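Local coordinates for protein lambda integrase (Enterobacteria phage lambda, PDB 1AE9) that integrates the phage genome into the host chromosome by site-specific recombination and, together with excisionase, excises the prophage, at residues L25-T33 with L75-C86. Sequence-based numbering, arbitrary orientation.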
loop_
_atom_site.group_PDB
_atom_site.type_symbol
_atom_site.label_atom_id
_atom_site.label_comp_id
_atom_site.label_asym_id
_atom_site.label_seq_id
_atom_site.Cartn_x
_atom_site.Cartn_y
_atom_site.Cartn_z
ATOM N N LEU A 25 -9.881 -14.466 -12.321
ATOM C CA LEU A 25 -10.378 -15.278 -11.217
ATOM C C LEU A 25 -10.786 -14.411 -10.026
ATOM O O LEU A 25 -11.810 -14.669 -9.388
ATOM C CB LEU A 25 -9.333 -16.325 -10.822
ATOM C CG LEU A 25 -9.068 -17.342 -11.942
ATOM C CD1 LEU A 25 -7.832 -18.182 -11.632
ATOM C CD2 LEU A 25 -10.293 -18.231 -12.140
ATOM N N ALA A 26 -10.009 -13.370 -9.741
ATOM C CA ALA A 26 -10.346 -12.469 -8.644
ATOM C C ALA A 26 -11.644 -11.725 -8.990
ATOM O O ALA A 26 -12.487 -11.503 -8.114
ATOM C CB ALA A 26 -9.218 -11.486 -8.394
ATOM N N MET A 27 -11.808 -11.362 -10.267
ATOM C CA MET A 27 -13.020 -10.666 -10.732
ATOM C C MET A 27 -14.249 -11.550 -10.521
ATOM O O MET A 27 -15.266 -11.104 -9.974
ATOM C CB MET A 27 -12.911 -10.275 -12.214
ATOM C CG MET A 27 -12.032 -9.052 -12.478
ATOM S SD MET A 27 -11.731 -8.723 -14.224
ATOM C CE MET A 27 -13.424 -8.259 -14.748
ATOM N N GLU A 28 -14.142 -12.811 -10.927
ATOM C CA GLU A 28 -15.247 -13.747 -10.768
ATOM C C GLU A 28 -15.588 -13.955 -9.296
ATOM O O GLU A 28 -16.761 -13.912 -8.909
ATOM C CB GLU A 28 -14.905 -15.084 -11.408
ATOM C CG GLU A 28 -14.860 -15.040 -12.916
ATOM C CD GLU A 28 -14.486 -16.374 -13.535
ATOM O OE1 GLU A 28 -14.077 -17.296 -12.800
ATOM O OE2 GLU A 28 -14.588 -16.497 -14.773
ATOM N N LEU A 29 -14.562 -14.141 -8.471
ATOM C CA LEU A 29 -14.763 -14.362 -7.047
ATOM C C LEU A 29 -15.402 -13.138 -6.374
ATOM O O LEU A 29 -16.234 -13.274 -5.481
ATOM C CB LEU A 29 -13.433 -14.737 -6.384
ATOM C CG LEU A 29 -13.493 -15.699 -5.195
ATOM C CD1 LEU A 29 -14.055 -17.053 -5.639
ATOM C CD2 LEU A 29 -12.095 -15.879 -4.607
ATOM N N ALA A 30 -15.047 -11.944 -6.829
ATOM C CA ALA A 30 -15.603 -10.719 -6.272
ATOM C C ALA A 30 -17.105 -10.612 -6.543
ATOM O O ALA A 30 -17.870 -10.198 -5.666
ATOM C CB ALA A 30 -14.889 -9.510 -6.854
ATOM N N VAL A 31 -17.519 -10.971 -7.756
ATOM C CA VAL A 31 -18.931 -10.896 -8.134
ATOM C C VAL A 31 -19.779 -12.016 -7.528
ATOM O O VAL A 31 -20.873 -11.764 -7.044
ATOM C CB VAL A 31 -19.121 -10.851 -9.689
ATOM C CG1 VAL A 31 -20.613 -10.853 -10.056
ATOM C CG2 VAL A 31 -18.456 -9.594 -10.265
ATOM N N VAL A 32 -19.269 -13.241 -7.511
ATOM C CA VAL A 32 -20.046 -14.343 -6.963
ATOM C C VAL A 32 -20.106 -14.401 -5.424
ATOM O O VAL A 32 -21.045 -14.972 -4.865
ATOM C CB VAL A 32 -19.618 -15.709 -7.588
ATOM C CG1 VAL A 32 -18.340 -16.234 -6.961
ATOM C CG2 VAL A 32 -20.742 -16.723 -7.471
ATOM N N THR A 33 -19.119 -13.828 -4.731
ATOM C CA THR A 33 -19.145 -13.835 -3.263
ATOM C C THR A 33 -19.571 -12.484 -2.692
ATOM O O THR A 33 -19.968 -12.398 -1.528
ATOM C CB THR A 33 -17.773 -14.207 -2.616
ATOM O OG1 THR A 33 -16.836 -13.138 -2.810
ATOM C CG2 THR A 33 -17.210 -15.500 -3.197
ATOM N N LEU A 75 -23.924 -13.615 -15.621
ATOM C CA LEU A 75 -22.596 -13.668 -16.219
ATOM C C LEU A 75 -22.053 -15.080 -16.373
ATOM O O LEU A 75 -20.946 -15.271 -16.878
ATOM C CB LEU A 75 -21.623 -12.819 -15.397
ATOM C CG LEU A 75 -21.906 -11.317 -15.406
ATOM C CD1 LEU A 75 -21.063 -10.625 -14.353
ATOM C CD2 LEU A 75 -21.622 -10.751 -16.788
ATOM N N GLY A 76 -22.843 -16.069 -15.964
ATOM C CA GLY A 76 -22.412 -17.450 -16.068
ATOM C C GLY A 76 -21.246 -17.767 -15.142
ATOM O O GLY A 76 -20.342 -18.521 -15.511
ATOM N N ILE A 77 -21.264 -17.191 -13.944
ATOM C CA ILE A 77 -20.200 -17.426 -12.972
ATOM C C ILE A 77 -20.631 -18.463 -11.948
ATOM O O ILE A 77 -21.653 -18.302 -11.282
ATOM C CB ILE A 77 -19.801 -16.133 -12.231
ATOM C CG1 ILE A 77 -19.229 -15.115 -13.218
ATOM C CG2 ILE A 77 -18.765 -16.447 -11.157
ATOM C CD1 ILE A 77 -19.045 -13.727 -12.635
ATOM N N SER A 78 -19.875 -19.548 -11.860
ATOM C CA SER A 78 -20.164 -20.591 -10.894
ATOM C C SER A 78 -19.078 -20.511 -9.839
ATOM O O SER A 78 -17.897 -20.597 -10.164
ATOM C CB SER A 78 -20.129 -21.959 -11.565
ATOM O OG SER A 78 -20.143 -23.004 -10.601
ATOM N N MET A 79 -19.473 -20.355 -8.579
ATOM C CA MET A 79 -18.497 -20.264 -7.501
ATOM C C MET A 79 -17.613 -21.505 -7.426
ATOM O O MET A 79 -16.398 -21.381 -7.291
ATOM C CB MET A 79 -19.181 -19.997 -6.152
ATOM C CG MET A 79 -18.203 -19.668 -5.007
ATOM S SD MET A 79 -19.023 -18.995 -3.556
ATOM C CE MET A 79 -17.794 -19.270 -2.299
ATOM N N LYS A 80 -18.207 -22.693 -7.559
ATOM C CA LYS A 80 -17.442 -23.940 -7.495
ATOM C C LYS A 80 -16.424 -24.018 -8.624
ATOM O O LYS A 80 -15.264 -24.363 -8.392
ATOM C CB LYS A 80 -18.380 -25.153 -7.539
ATOM N N GLU A 81 -16.854 -23.672 -9.838
ATOM C CA GLU A 81 -15.985 -23.695 -11.023
ATOM C C GLU A 81 -14.817 -22.729 -10.853
ATOM O O GLU A 81 -13.683 -23.052 -11.204
ATOM C CB GLU A 81 -16.770 -23.284 -12.267
ATOM C CG GLU A 81 -17.999 -24.114 -12.533
ATOM C CD GLU A 81 -17.714 -25.319 -13.384
ATOM O OE1 GLU A 81 -17.671 -25.158 -14.626
ATOM O OE2 GLU A 81 -17.536 -26.421 -12.816
ATOM N N THR A 82 -15.117 -21.526 -10.362
ATOM C CA THR A 82 -14.105 -20.498 -10.130
ATOM C C THR A 82 -13.098 -20.984 -9.089
ATOM O O THR A 82 -11.888 -20.884 -9.300
ATOM C CB THR A 82 -14.749 -19.177 -9.673
ATOM O OG1 THR A 82 -15.571 -18.663 -10.732
ATOM C CG2 THR A 82 -13.687 -18.147 -9.325
ATOM N N LEU A 83 -13.593 -21.550 -7.987
ATOM C CA LEU A 83 -12.712 -22.063 -6.938
ATOM C C LEU A 83 -11.839 -23.184 -7.486
ATOM O O LEU A 83 -10.648 -23.266 -7.157
ATOM C CB LEU A 83 -13.523 -22.556 -5.740
ATOM C CG LEU A 83 -14.192 -21.474 -4.889
ATOM C CD1 LEU A 83 -15.111 -22.126 -3.867
ATOM C CD2 LEU A 83 -13.139 -20.615 -4.198
ATOM N N ASP A 84 -12.415 -24.037 -8.335
ATOM C CA ASP A 84 -11.646 -25.131 -8.937
ATOM C C ASP A 84 -10.508 -24.547 -9.762
ATOM O O ASP A 84 -9.363 -25.009 -9.680
ATOM C CB ASP A 84 -12.529 -26.010 -9.828
ATOM C CG ASP A 84 -13.412 -26.955 -9.034
ATOM O OD1 ASP A 84 -13.339 -26.959 -7.785
ATOM O OD2 ASP A 84 -14.186 -27.699 -9.668
ATOM N N LYS A 85 -10.824 -23.513 -10.539
ATOM C CA LYS A 85 -9.823 -22.847 -11.366
ATOM C C LYS A 85 -8.742 -22.192 -10.499
ATOM O O LYS A 85 -7.559 -22.265 -10.823
ATOM C CB LYS A 85 -10.494 -21.814 -12.285
ATOM C CG LYS A 85 -11.266 -22.443 -13.452
ATOM C CD LYS A 85 -12.589 -21.722 -13.766
ATOM C CE LYS A 85 -12.402 -20.276 -14.209
ATOM N NZ LYS A 85 -13.706 -19.640 -14.572
ATOM N N CYS A 86 -9.140 -21.571 -9.391
ATOM C CA CYS A 86 -8.179 -20.930 -8.494
ATOM C C CYS A 86 -7.216 -21.987 -7.957
ATOM O O CYS A 86 -6.001 -21.770 -7.902
ATOM C CB CYS A 86 -8.893 -20.243 -7.320
ATOM S SG CYS A 86 -9.818 -18.725 -7.706
HETATM O O HOH W 1 -17.055 -17.989 -15.301
#
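E28 and K85 meet at about a right angle in a salt bridge where helix 21-33 packs on hairpin 71-72/77-78 and helix 79-90, in the catalytic domain of this tyrosine recombinase. E28 is buried, and its two oxygens share several partners. K85 NZ lies 3.0 Å from E28 OE1, on its syn lone pair, with a weak second bond to E28 OE2; bends at chi2 and chi3 bring NZ across to the extended glutamate. T82 OG1 sits 2.9 Å from E28 OE1, and a water donates to OE2, bridging weakly to G76 O. Apolar packing flanks this polar cluster. L25 CD2 rests 3.6 Å from both CB and CE of K85. T82 turns its CG2, anti to the backbone N, toward L29 CD1. At the other end I77 sets CG2 3.7 Å from V32 CB, and both V32 methyls, CG1 and CG2, rest 3.9 Å from M79 CB. Extended M79 carries CE to T33 CG2, about 8 Å from the side chain of R135, a predicted active-site residue. The axes of segments 25-33 and 79-86 run roughly antiparallel (149°), 9.9 Å apart at closest. Y13 of helix 6-15 bonds E28 OE2, Y9 touches E28 and I77, and helix 133-145 touches V31.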